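Local structure of fatty acid synthase 1, isoform A (Drosophila melanogaster, 6FN6) at residues V267-T272 with A428-S433; L442-V447 with K538-N543; V567-V572 with A663-A668; L583-A588 with R911-I916. The protein probably carries out, as the modifying region of a multifunctional fatty acid synthase, the dehydration, enoyl reduction and ketoreduction that process acyl chains in NADPH-dependent synthesis. All blocks are in the same frame, centred on the assembly; numbering follows the deposited sequence.

Contact 1: V267-T272 with A428-S433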
loop_
_atom_site.group_PDB
_atom_site.type_symbol
_atom_site.label_atom_id
_atom_site.label_comp_id
_atom_site.label_asym_id
_atom_site.label_seq_id
_atom_site.Cartn_x
_atom_site.Cartn_y
_atom_site.Cartn_z
ATOM N N VAL A 267 56.122 43.040 21.871
ATOM C CA VAL A 267 57.060 42.170 22.565
ATOM C C VAL A 267 58.406 42.877 22.670
ATOM O O VAL A 267 59.062 43.110 21.653
ATOM C CB VAL A 267 57.210 40.816 21.848
ATOM C CG1 VAL A 267 58.194 39.916 22.591
ATOM C CG2 VAL A 267 55.863 40.132 21.707
ATOM N N PRO A 268 58.820 43.240 23.895
ATOM C CA PRO A 268 60.149 43.843 24.040
ATOM C C PRO A 268 61.251 42.902 23.562
ATOM O O PRO A 268 61.123 41.691 23.748
ATOM C CB PRO A 268 60.268 44.092 25.549
ATOM C CG PRO A 268 58.874 44.091 26.061
ATOM C CD PRO A 268 58.120 43.140 25.187
ATOM N N ASN A 269 62.304 43.443 22.958
ATOM C CA ASN A 269 63.461 42.636 22.593
ATOM C C ASN A 269 63.950 41.907 23.837
ATOM O O ASN A 269 64.310 40.730 23.787
ATOM C CB ASN A 269 64.577 43.500 22.003
ATOM C CG ASN A 269 64.188 44.148 20.682
ATOM O OD1 ASN A 269 64.564 45.287 20.411
ATOM N ND2 ASN A 269 63.458 43.418 19.845
ATOM N N ILE A 270 63.974 42.627 24.953
ATOM C CA ILE A 270 64.329 42.043 26.236
ATOM C C ILE A 270 63.057 41.874 27.057
ATOM O O ILE A 270 62.563 42.828 27.659
ATOM C CB ILE A 270 65.370 42.901 26.985
ATOM C CG1 ILE A 270 66.530 43.287 26.054
ATOM C CG2 ILE A 270 65.883 42.160 28.209
ATOM C CD1 ILE A 270 67.248 42.110 25.407
ATOM N N ASN A 271 62.523 40.660 27.071
ATOM C CA ASN A 271 61.269 40.388 27.762
ATOM C C ASN A 271 61.518 39.427 28.919
ATOM O O ASN A 271 61.874 38.268 28.708
ATOM C CB ASN A 271 60.239 39.815 26.788
ATOM C CG ASN A 271 58.823 39.876 27.327
ATOM O OD1 ASN A 271 58.531 40.621 28.262
ATOM N ND2 ASN A 271 57.929 39.105 26.720
ATOM N N THR A 272 61.324 39.917 30.140
ATOM C CA THR A 272 61.568 39.118 31.336
ATOM C C THR A 272 60.284 38.477 31.845
ATOM O O THR A 272 60.258 37.892 32.929
ATOM C CB THR A 272 62.171 39.968 32.467
ATOM O OG1 THR A 272 61.252 41.006 32.829
ATOM C CG2 THR A 272 63.493 40.589 32.027
ATOM N N ALA A 428 73.059 40.291 21.411
ATOM C CA ALA A 428 71.778 39.689 21.739
ATOM C C ALA A 428 70.658 40.574 21.208
ATOM O O ALA A 428 70.359 41.628 21.770
ATOM C CB ALA A 428 71.643 39.488 23.234
ATOM N N VAL A 429 70.049 40.136 20.112
ATOM C CA VAL A 429 68.966 40.877 19.488
ATOM C C VAL A 429 67.737 40.817 20.381
ATOM O O VAL A 429 67.089 41.834 20.622
ATOM C CB VAL A 429 68.665 40.341 18.078
ATOM C CG1 VAL A 429 67.406 40.986 17.510
ATOM C CG2 VAL A 429 69.852 40.584 17.156
ATOM N N GLN A 430 67.413 39.622 20.864
ATOM C CA GLN A 430 66.286 39.454 21.773
ATOM C C GLN A 430 66.650 38.543 22.938
ATOM O O GLN A 430 67.495 37.657 22.810
ATOM C CB GLN A 430 65.073 38.880 21.034
ATOM C CG GLN A 430 64.369 39.875 20.124
ATOM C CD GLN A 430 62.916 39.522 19.869
ATOM O OE1 GLN A 430 62.073 40.408 19.719
ATOM N NE2 GLN A 430 62.615 38.227 19.813
ATOM N N GLU A 431 65.999 38.771 24.072
ATOM C CA GLU A 431 66.112 37.886 25.224
ATOM C C GLU A 431 64.735 37.627 25.812
ATOM O O GLU A 431 64.123 38.518 26.400
ATOM C CB GLU A 431 67.033 38.475 26.292
ATOM C CG GLU A 431 68.506 38.420 25.938
ATOM C CD GLU A 431 69.374 39.152 26.944
ATOM O OE1 GLU A 431 68.843 39.591 27.987
ATOM O OE2 GLU A 431 70.590 39.278 26.696
ATOM N N GLN A 432 64.247 36.406 25.635
ATOM C CA GLN A 432 62.940 36.025 26.147
ATOM C C GLN A 432 63.087 34.984 27.246
ATOM O O GLN A 432 63.737 33.953 27.063
ATOM C CB GLN A 432 62.048 35.491 25.021
ATOM C CG GLN A 432 60.712 34.913 25.492
ATOM C CD GLN A 432 59.877 35.913 26.267
ATOM O OE1 GLN A 432 59.451 36.935 25.725
ATOM N NE2 GLN A 432 59.636 35.623 27.544
ATOM N N SER A 433 62.488 35.270 28.393
ATOM C CA SER A 433 62.550 34.368 29.531
ATOM C C SER A 433 61.777 33.094 29.224
ATOM O O SER A 433 60.761 33.126 28.527
ATOM C CB SER A 433 61.983 35.035 30.785
ATOM O OG SER A 433 60.613 35.351 30.611
#
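The side chains of Asn271 and Gln432 lie side by side on one face of a parallel strand pair, with their amide planes turned 89° apart. Asn271 ND2 donates to Gln432 OE1 at 2.8 Å, in the plane of that carbonyl on a lone pair, though the bond is bent (136° at the hydrogen) and OE1 is tilted out of the donor amide plane. Gln432 starts with CG anti to the backbone N and bends at chi2 (58°), which brings its amide oxygen to Asn271 ND2; NE2 is left to donate to Ser433 O at 2.9 Å and also to Thr273 O. On the reverse face Ile270 and Glu431 run alongside each other, with Ile270 CD1 resting 3.7 Å from Glu431 CB. The carboxylate of Glu431 continues past this methyl to a salt bridge with Arg418 and a hydrogen bond to Tyr413 OH. Asn269 and Gln430 instead meet at about a right angle, joined by a weak bond from ND2 to OE1 of 3.3 Å, while Asn269 OD1 is taken by Gln535. Between the two faces, the backbones are joined by Glu431 N to Asn269 O at 2.6 Å, Asn271 N to Glu431 O at 2.8 Å and Ser433 N to Asn271 O at 3.1 Å. Strand 426-433, with a classic beta bulge at Val429 and Gln430 facing Leu442, belongs to a sheet whose strand order is that of class I methyltransferases, consistent with the pseudo-methyltransferase domain of animal synthases. Strand 270-271 extends that sheet at its edge, Gln430 and Gln432 packing on helix 279-296 and Glu431 reaching helix 410-423.

Contact 2: L442-V447 with K538-N543; sequences LARKAV and KDLISN
Arg444 reaches two successive backbone carbonyls with a single nitrogen. NH1 donates to Lys538 O at 2.9 Å and, more weakly, to Asp539 O at 3.0 Å; both oxygens lie toward the edge of the guanidinium, Lys538 O tilted 29° from its plane. A water adds a third link, accepting from Arg444 NH2 at 2.9 Å and donating to Asp539 O at 2.8 Å. Asp539 O therefore receives both a direct and a water-mediated bond from the same guanidinium. Leu540 CD2 approaches NH1 to 3.7 Å. The other touch is apolar: Val447 CG2 meets Asp539 CB at 3.7 Å, the two side chains crossing at about a right angle.

One shell out, the arginine is held straight. Its CG is anti to the backbone N (chi1 -166°) and the chain stays extended to NE. NE donates to Asn401 O, which together with the bonds of NH1 and NH2 limits rotation of the planar group. Asp539 leaves helical geometry with positive phi just after helix 530-536, where the two carbonyls face the arginine. Its carboxylate engages Arg452 and Arg513 in salt bridges rather than Arg444. Beyond it, Asn543 ND2 donates to Leu540 O at 2.8 Å and ties the loop to the start of strand 542-546.

Arg444 lies on strand 438-445, packed on Val429 of strand 426-433 and Phe403 of strand 402-409. The contact joins the sheet that resembles a methyltransferase fold to the segment between helix 530-536 and strand 542-546 of the pseudo-ketoreductase family region.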
loop_
_atom_site.group_PDB
_atom_site.type_symbol
_atom_site.label_atom_id
_atom_site.label_comp_id
_atom_site.label_asym_id
_atom_site.label_seq_id
_atom_site.Cartn_x
_atom_site.Cartn_y
_atom_site.Cartn_z
ATOM N N LEU A 442 68.097 35.328 20.979
ATOM C CA LEU A 442 68.277 35.469 19.541
ATOM C C LEU A 442 69.487 36.367 19.276
ATOM O O LEU A 442 69.489 37.542 19.649
ATOM C CB LEU A 442 67.014 36.044 18.894
ATOM C CG LEU A 442 66.997 36.086 17.363
ATOM C CD1 LEU A 442 67.007 34.687 16.768
ATOM C CD2 LEU A 442 65.794 36.864 16.862
ATOM N N ALA A 443 70.507 35.812 18.628
ATOM C CA ALA A 443 71.763 36.528 18.425
ATOM C C ALA A 443 72.041 36.760 16.945
ATOM O O ALA A 443 71.553 36.026 16.086
ATOM C CB ALA A 443 72.912 35.764 19.060
ATOM N N ARG A 444 72.845 37.783 16.668
ATOM C CA ARG A 444 73.150 38.205 15.307
ATOM C C ARG A 444 74.419 39.058 15.316
ATOM O O ARG A 444 74.718 39.708 16.318
ATOM C CB ARG A 444 71.979 39.004 14.726
ATOM C CG ARG A 444 72.020 39.224 13.224
ATOM C CD ARG A 444 71.000 40.282 12.813
ATOM N NE ARG A 444 70.490 40.092 11.456
ATOM C CZ ARG A 444 69.596 40.889 10.876
ATOM N NH1 ARG A 444 69.125 41.947 11.525
ATOM N NH2 ARG A 444 69.181 40.639 9.641
ATOM N N LYS A 445 75.175 39.044 14.220
ATOM C CA LYS A 445 76.319 39.944 14.093
ATOM C C LYS A 445 75.806 41.374 13.944
ATOM O O LYS A 445 74.862 41.627 13.198
ATOM C CB LYS A 445 77.202 39.568 12.898
ATOM C CG LYS A 445 78.111 38.367 13.133
ATOM C CD LYS A 445 79.099 38.175 11.985
ATOM C CE LYS A 445 80.468 38.762 12.307
ATOM N NZ LYS A 445 81.185 37.983 13.359
ATOM N N ALA A 446 76.420 42.303 14.665
ATOM C CA ALA A 446 76.027 43.707 14.597
ATOM C C ALA A 446 76.517 44.358 13.302
ATOM O O ALA A 446 77.415 43.841 12.637
ATOM C CB ALA A 446 76.560 44.459 15.800
ATOM N N VAL A 447 75.902 45.482 12.940
ATOM C CA VAL A 447 76.347 46.272 11.796
ATOM C C VAL A 447 76.843 47.623 12.289
ATOM O O VAL A 447 76.401 48.116 13.327
ATOM C CB VAL A 447 75.230 46.460 10.747
ATOM C CG1 VAL A 447 74.731 45.117 10.247
ATOM C CG2 VAL A 447 74.085 47.305 11.311
ATOM N N LYS A 538 71.501 46.462 15.462
ATOM C CA LYS A 538 70.956 45.128 15.233
ATOM C C LYS A 538 70.499 44.967 13.788
ATOM O O LYS A 538 70.427 43.855 13.267
ATOM C CB LYS A 538 69.784 44.868 16.177
ATOM C CG LYS A 538 70.118 45.081 17.635
ATOM C CD LYS A 538 68.989 44.621 18.525
ATOM C CE LYS A 538 69.302 44.842 19.993
ATOM N NZ LYS A 538 68.083 44.665 20.832
ATOM N N ASP A 539 70.205 46.095 13.147
ATOM C CA ASP A 539 69.818 46.118 11.743
ATOM C C ASP A 539 68.490 45.387 11.525
ATOM O O ASP A 539 68.308 44.684 10.526
ATOM C CB ASP A 539 70.919 45.502 10.877
ATOM C CG ASP A 539 70.828 45.935 9.426
ATOM O OD1 ASP A 539 70.391 47.077 9.171
ATOM O OD2 ASP A 539 71.197 45.133 8.542
ATOM N N LEU A 540 67.569 45.560 12.469
ATOM C CA LEU A 540 66.212 45.038 12.334
ATOM C C LEU A 540 65.382 46.003 11.498
ATOM O O LEU A 540 65.516 47.218 11.638
ATOM C CB LEU A 540 65.568 44.840 13.707
ATOM C CG LEU A 540 66.329 43.972 14.713
ATOM C CD1 LEU A 540 65.573 43.916 16.029
ATOM C CD2 LEU A 540 66.567 42.566 14.169
ATOM N N ILE A 541 64.522 45.475 10.632
ATOM C CA ILE A 541 63.731 46.338 9.762
ATOM C C ILE A 541 62.610 46.996 10.559
ATOM O O ILE A 541 62.138 48.074 10.199
ATOM C CB ILE A 541 63.172 45.570 8.546
ATOM C CG1 ILE A 541 62.184 44.481 8.968
ATOM C CG2 ILE A 541 64.309 44.949 7.747
ATOM C CD1 ILE A 541 61.315 44.000 7.823
ATOM N N SER A 542 62.190 46.347 11.642
ATOM C CA SER A 542 61.131 46.879 12.492
ATOM C C SER A 542 61.636 47.195 13.899
ATOM O O SER A 542 62.084 46.306 14.621
ATOM C CB SER A 542 59.970 45.887 12.567
ATOM O OG SER A 542 58.939 46.384 13.401
ATOM N N ASN A 543 61.546 48.468 14.277
ATOM C CA ASN A 543 61.989 48.929 15.591
ATOM C C ASN A 543 60.924 49.804 16.244
ATOM O O ASN A 543 60.670 50.921 15.797
ATOM C CB ASN A 543 63.301 49.709 15.475
ATOM C CG ASN A 543 64.398 48.906 14.815
ATOM O OD1 ASN A 543 65.146 48.189 15.482
ATOM N ND2 ASN A 543 64.501 49.018 13.493
HETATM O O HOH W 1 67.805 42.898 8.373
#

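Contact 3: V567-V572 with A663-A668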
loop_
_atom_site.group_PDB
_atom_site.type_symbol
_atom_site.label_atom_id
_atom_site.label_comp_id
_atom_site.label_asym_id
_atom_site.label_seq_id
_atom_site.Cartn_x
_atom_site.Cartn_y
_atom_site.Cartn_z
ATOM N N VAL A 567 29.524 28.986 32.303
ATOM C CA VAL A 567 28.398 29.860 31.996
ATOM C C VAL A 567 27.178 29.473 32.827
ATOM O O VAL A 567 27.126 28.383 33.397
ATOM C CB VAL A 567 28.073 29.823 30.493
ATOM C CG1 VAL A 567 29.301 30.207 29.676
ATOM C CG2 VAL A 567 27.569 28.439 30.083
ATOM N N GLU A 568 26.206 30.375 32.907
ATOM C CA GLU A 568 24.998 30.124 33.684
ATOM C C GLU A 568 23.947 29.364 32.877
ATOM O O GLU A 568 23.272 28.479 33.403
ATOM C CB GLU A 568 24.411 31.443 34.186
ATOM C CG GLU A 568 23.244 31.274 35.146
ATOM C CD GLU A 568 22.711 32.597 35.658
ATOM O OE1 GLU A 568 23.123 33.651 35.128
ATOM O OE2 GLU A 568 21.879 32.583 36.589
ATOM N N HIS A 569 23.807 29.723 31.603
ATOM C CA HIS A 569 22.820 29.101 30.726
ATOM C C HIS A 569 23.465 28.507 29.482
ATOM O O HIS A 569 24.283 29.153 28.821
ATOM C CB HIS A 569 21.742 30.106 30.324
ATOM C CG HIS A 569 20.916 30.593 31.473
ATOM N ND1 HIS A 569 20.300 29.736 32.359
ATOM C CD2 HIS A 569 20.598 31.845 31.877
ATOM C CE1 HIS A 569 19.642 30.437 33.264
ATOM N NE2 HIS A 569 19.807 31.720 32.995
ATOM N N ALA A 570 23.083 27.277 29.162
ATOM C CA ALA A 570 23.641 26.586 28.012
ATOM C C ALA A 570 22.688 25.527 27.479
ATOM O O ALA A 570 21.734 25.130 28.148
ATOM C CB ALA A 570 24.973 25.954 28.379
ATOM N N TYR A 571 22.951 25.087 26.254
ATOM C CA TYR A 571 22.192 24.005 25.648
ATOM C C TYR A 571 23.170 23.066 24.957
ATOM O O TYR A 571 24.336 23.413 24.760
ATOM C CB TYR A 571 21.157 24.543 24.654
ATOM C CG TYR A 571 21.764 25.145 23.411
ATOM C CD1 TYR A 571 22.209 26.462 23.397
ATOM C CD2 TYR A 571 21.895 24.398 22.250
ATOM C CE1 TYR A 571 22.769 27.018 22.260
ATOM C CE2 TYR A 571 22.452 24.944 21.109
ATOM C CZ TYR A 571 22.888 26.254 21.120
ATOM O OH TYR A 571 23.444 26.802 19.985
ATOM N N VAL A 572 22.697 21.879 24.598
ATOM C CA VAL A 572 23.537 20.895 23.934
ATOM C C VAL A 572 23.326 21.002 22.434
ATOM O O VAL A 572 22.200 21.192 21.969
ATOM C CB VAL A 572 23.245 19.473 24.446
ATOM C CG1 VAL A 572 24.077 18.438 23.689
ATOM C CG2 VAL A 572 23.516 19.387 25.941
ATOM N N ALA A 663 18.647 21.590 27.942
ATOM C CA ALA A 663 19.323 22.828 28.288
ATOM C C ALA A 663 19.175 23.075 29.781
ATOM O O ALA A 663 18.413 22.386 30.456
ATOM C CB ALA A 663 18.750 23.987 27.490
ATOM N N THR A 664 19.910 24.048 30.302
ATOM C CA THR A 664 19.831 24.373 31.720
ATOM C C THR A 664 18.466 24.963 32.064
ATOM O O THR A 664 18.002 24.856 33.198
ATOM C CB THR A 664 20.933 25.362 32.128
ATOM O OG1 THR A 664 20.846 26.539 31.316
ATOM C CG2 THR A 664 22.304 24.724 31.954
ATOM N N THR A 665 17.830 25.587 31.077
ATOM C CA THR A 665 16.499 26.157 31.255
ATOM C C THR A 665 15.665 25.932 30.001
ATOM O O THR A 665 16.201 25.843 28.897
ATOM C CB THR A 665 16.558 27.667 31.560
ATOM O OG1 THR A 665 17.474 28.307 30.660
ATOM C CG2 THR A 665 17.008 27.909 32.996
ATOM N N CYS A 666 14.352 25.823 30.176
ATOM C CA CYS A 666 13.450 25.615 29.050
ATOM C C CYS A 666 12.129 26.343 29.267
ATOM O O CYS A 666 11.628 26.418 30.390
ATOM C CB CYS A 666 13.195 24.122 28.828
ATOM S SG CYS A 666 12.214 23.752 27.346
ATOM N N VAL A 667 11.583 26.899 28.191
ATOM C CA VAL A 667 10.266 27.520 28.230
ATOM C C VAL A 667 9.214 26.487 27.838
ATOM O O VAL A 667 9.182 26.028 26.698
ATOM C CB VAL A 667 10.203 28.752 27.309
ATOM C CG1 VAL A 667 8.816 29.380 27.346
ATOM C CG2 VAL A 667 11.258 29.769 27.709
ATOM N N ALA A 668 8.357 26.127 28.789
ATOM C CA ALA A 668 7.342 25.103 28.563
ATOM C C ALA A 668 5.936 25.699 28.527
ATOM O O ALA A 668 5.672 26.731 29.145
ATOM C CB ALA A 668 7.431 24.032 29.641
#
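Tyr571 and Ala663 form a single beta bridge that connects strand 570-574 to the residues leading into strand 665-669, at the margin of the enoyl reductase, which belongs to the zinc-binding dehydrogenase family. Their CB atoms meet at 3.8 Å. The polar work falls to the next residue, Thr664, which faces Ala570 with both its backbone and its hydroxyl. Thr664 N donates to Ala570 O at 3.0 Å, and Ala570 N in turn donates to Thr664 OG1 at 3.2 Å. The hydroxyl is in place for this because it lies between the backbone N and the carbonyl carbon (chi1 56°). His569 crosses Thr664 at about a right angle, presenting the edge of its imidazole, so that ND1 and OG1 are in the ring plane and make a weak hydrogen bond of 3.4 Å. Thr665 CG2 comes to 3.7 Å from His569 CE1. Ala570 also packs on Trp585 and Ile913. One threonine thus satisfies both the N-H and the carbonyl of Ala570: OG1 takes the place that a backbone carbonyl would probably fill, supplying the acceptor for Ala570 N beyond the bridge, while Val572 pairs with Leu662 on its other side.

Contact 4: L583-A588 with R911-I916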
loop_
_atom_site.group_PDB
_atom_site.type_symbol
_atom_site.label_atom_id
_atom_site.label_comp_id
_atom_site.label_asym_id
_atom_site.label_seq_id
_atom_site.Cartn_x
_atom_site.Cartn_y
_atom_site.Cartn_z
ATOM N N LEU A 583 28.921 16.421 20.175
ATOM C CA LEU A 583 27.932 16.852 21.159
ATOM C C LEU A 583 28.603 17.617 22.294
ATOM O O LEU A 583 29.384 17.053 23.060
ATOM C CB LEU A 583 27.165 15.653 21.718
ATOM C CG LEU A 583 26.149 15.013 20.772
ATOM C CD1 LEU A 583 25.750 13.633 21.265
ATOM C CD2 LEU A 583 24.925 15.904 20.632
ATOM N N LYS A 584 28.296 18.905 22.397
ATOM C CA LYS A 584 28.895 19.743 23.427
ATOM C C LYS A 584 27.900 20.789 23.927
ATOM O O LYS A 584 26.965 21.160 23.219
ATOM C CB LYS A 584 30.152 20.437 22.888
ATOM C CG LYS A 584 31.307 19.496 22.551
ATOM C CD LYS A 584 32.556 20.277 22.155
ATOM C CE LYS A 584 33.762 19.370 21.941
ATOM N NZ LYS A 584 33.664 18.570 20.686
ATOM N N TRP A 585 28.096 21.247 25.159
ATOM C CA TRP A 585 27.275 22.315 25.714
ATOM C C TRP A 585 27.691 23.650 25.112
ATOM O O TRP A 585 28.881 23.936 24.974
ATOM C CB TRP A 585 27.393 22.360 27.236
ATOM C CG TRP A 585 26.751 21.198 27.921
ATOM C CD1 TRP A 585 27.328 20.000 28.222
ATOM C CD2 TRP A 585 25.402 21.127 28.398
ATOM N NE1 TRP A 585 26.419 19.184 28.855
ATOM C CE2 TRP A 585 25.230 19.853 28.975
ATOM C CE3 TRP A 585 24.324 22.015 28.393
ATOM C CZ2 TRP A 585 24.023 19.448 29.541
ATOM C CZ3 TRP A 585 23.128 21.610 28.953
ATOM C CH2 TRP A 585 22.986 20.340 29.519
ATOM N N ILE A 586 26.703 24.467 24.763
ATOM C CA ILE A 586 26.958 25.774 24.177
ATOM C C ILE A 586 26.278 26.834 25.022
ATOM O O ILE A 586 25.156 26.641 25.483
ATOM C CB ILE A 586 26.461 25.837 22.723
ATOM C CG1 ILE A 586 27.060 24.695 21.892
ATOM C CG2 ILE A 586 26.780 27.193 22.104
ATOM C CD1 ILE A 586 28.572 24.715 21.790
ATOM N N GLU A 587 26.950 27.961 25.220
ATOM C CA GLU A 587 26.360 29.053 25.978
ATOM C C GLU A 587 25.136 29.555 25.227
ATOM O O GLU A 587 25.158 29.669 24.001
ATOM C CB GLU A 587 27.367 30.181 26.186
ATOM C CG GLU A 587 26.883 31.288 27.109
ATOM C CD GLU A 587 27.888 32.419 27.232
ATOM O OE1 GLU A 587 27.632 33.360 28.012
ATOM O OE2 GLU A 587 28.933 32.372 26.549
ATOM N N ALA A 588 24.074 29.859 25.961
ATOM C CA ALA A 588 22.828 30.282 25.341
ATOM C C ALA A 588 22.649 31.781 25.479
ATOM O O ALA A 588 23.255 32.409 26.347
ATOM C CB ALA A 588 21.651 29.549 25.964
ATOM N N ARG A 911 23.719 27.541 39.545
ATOM C CA ARG A 911 24.793 26.662 39.091
ATOM C C ARG A 911 25.476 27.217 37.856
ATOM O O ARG A 911 24.936 28.068 37.150
ATOM C CB ARG A 911 24.294 25.246 38.778
ATOM C CG ARG A 911 24.053 24.353 39.981
ATOM C CD ARG A 911 24.080 22.890 39.540
ATOM N NE ARG A 911 23.660 21.958 40.584
ATOM C CZ ARG A 911 23.793 20.637 40.502
ATOM N NH1 ARG A 911 24.341 20.083 39.426
ATOM N NH2 ARG A 911 23.386 19.862 41.498
ATOM N N LEU A 912 26.677 26.709 37.611
ATOM C CA LEU A 912 27.429 27.038 36.419
ATOM C C LEU A 912 27.765 25.735 35.716
ATOM O O LEU A 912 28.009 24.715 36.363
ATOM C CB LEU A 912 28.704 27.806 36.769
ATOM C CG LEU A 912 28.526 29.198 37.381
ATOM C CD1 LEU A 912 29.870 29.744 37.820
ATOM C CD2 LEU A 912 27.853 30.152 36.407
ATOM N N ILE A 913 27.774 25.770 34.392
ATOM C CA ILE A 913 28.074 24.587 33.605
ATOM C C ILE A 913 29.124 24.956 32.575
ATOM O O ILE A 913 29.113 26.060 32.032
ATOM C CB ILE A 913 26.800 24.015 32.946
ATOM C CG1 ILE A 913 27.120 22.708 32.210
ATOM C CG2 ILE A 913 26.183 25.037 31.996
ATOM C CD1 ILE A 913 25.888 21.936 31.749
ATOM N N ASN A 914 30.045 24.036 32.321
ATOM C CA ASN A 914 31.102 24.282 31.357
ATOM C C ASN A 914 30.560 24.134 29.942
ATOM O O ASN A 914 30.174 23.043 29.518
ATOM C CB ASN A 914 32.270 23.326 31.592
ATOM C CG ASN A 914 32.943 23.551 32.929
ATOM O OD1 ASN A 914 33.830 24.396 33.057
ATOM N ND2 ASN A 914 32.520 22.800 33.940
ATOM N N ALA A 915 30.534 25.248 29.218
ATOM C CA ALA A 915 30.044 25.265 27.849
ATOM C C ALA A 915 30.943 26.142 26.993
ATOM O O ALA A 915 31.623 27.037 27.499
ATOM C CB ALA A 915 28.608 25.770 27.800
ATOM N N ILE A 916 30.955 25.874 25.694
ATOM C CA ILE A 916 31.714 26.690 24.765
ATOM C C ILE A 916 31.093 28.081 24.793
ATOM O O ILE A 916 29.900 28.228 24.523
ATOM C CB ILE A 916 31.718 26.082 23.354
ATOM C CG1 ILE A 916 32.409 24.717 23.378
ATOM C CG2 ILE A 916 32.421 27.012 22.370
ATOM C CD1 ILE A 916 32.248 23.915 22.103
#
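Trp585 and Glu587 bond to the backbone of Ile916 on both sides of Ile586, with Ile916 N donating to Trp585 O at 2.9 Å and Glu587 N to Ile916 O at 3.0 Å, although the strand segments run at 100° to each other. Ile913 drives its CD1 methyl over the indole of Trp585, a CH-pi contact 3.5 Å from the centroid of the six-membered ring and only 12° off its normal. The methyl gets there because CG1 is anti to the backbone N (chi1 -176°), which carries the extended chain straight out to the ring. Indole NE1 is bonded to Asp873 O, helping to set the orientation of the ring. Strands 583-587 and 913-915 each have an antiparallel partner, 570-574 and 565-567 respectively, and here the two short ribbons join, probably near where the chain enters and leaves the enoyl reductase, consistent with its position as an insertion next to the ketoreductase in animal synthases. Ala915 CB fits against Trp585 CB at 3.7 Å. Ile916 and Ile586 lie side by side, Ile586 CD1 touching Ile916 CB at 3.8 Å. The aliphatic part of Lys584 also crosses Ile916, Lys584 CD to Ile916 CD1 at 3.7 Å. Glu587 OE2 accepts from Arg918 N, just past Ile916.

Overall arrangement
From the N terminus, contact 1 is the first to close, bringing 428-433 back to 267-272 across 155 intervening residues. Contact 2 opens only afterwards and closes a loop of 90 residues, so the two are in series; they nevertheless touch through the neighbouring strands 426-433 and 438-445, and together tie the sheet that resembles a methyltransferase fold to the pseudo-ketoreductase region. Contacts 3 and 4 come later and cross: 583-588 lies between the segments of contact 3, and 911-916 beyond both. Their centres are about 9 Å apart, joined by strands 570-574 and 583-587, probably near the enoyl reductase boundary. Contacts 1 and 3 are about 47 Å apart between centres.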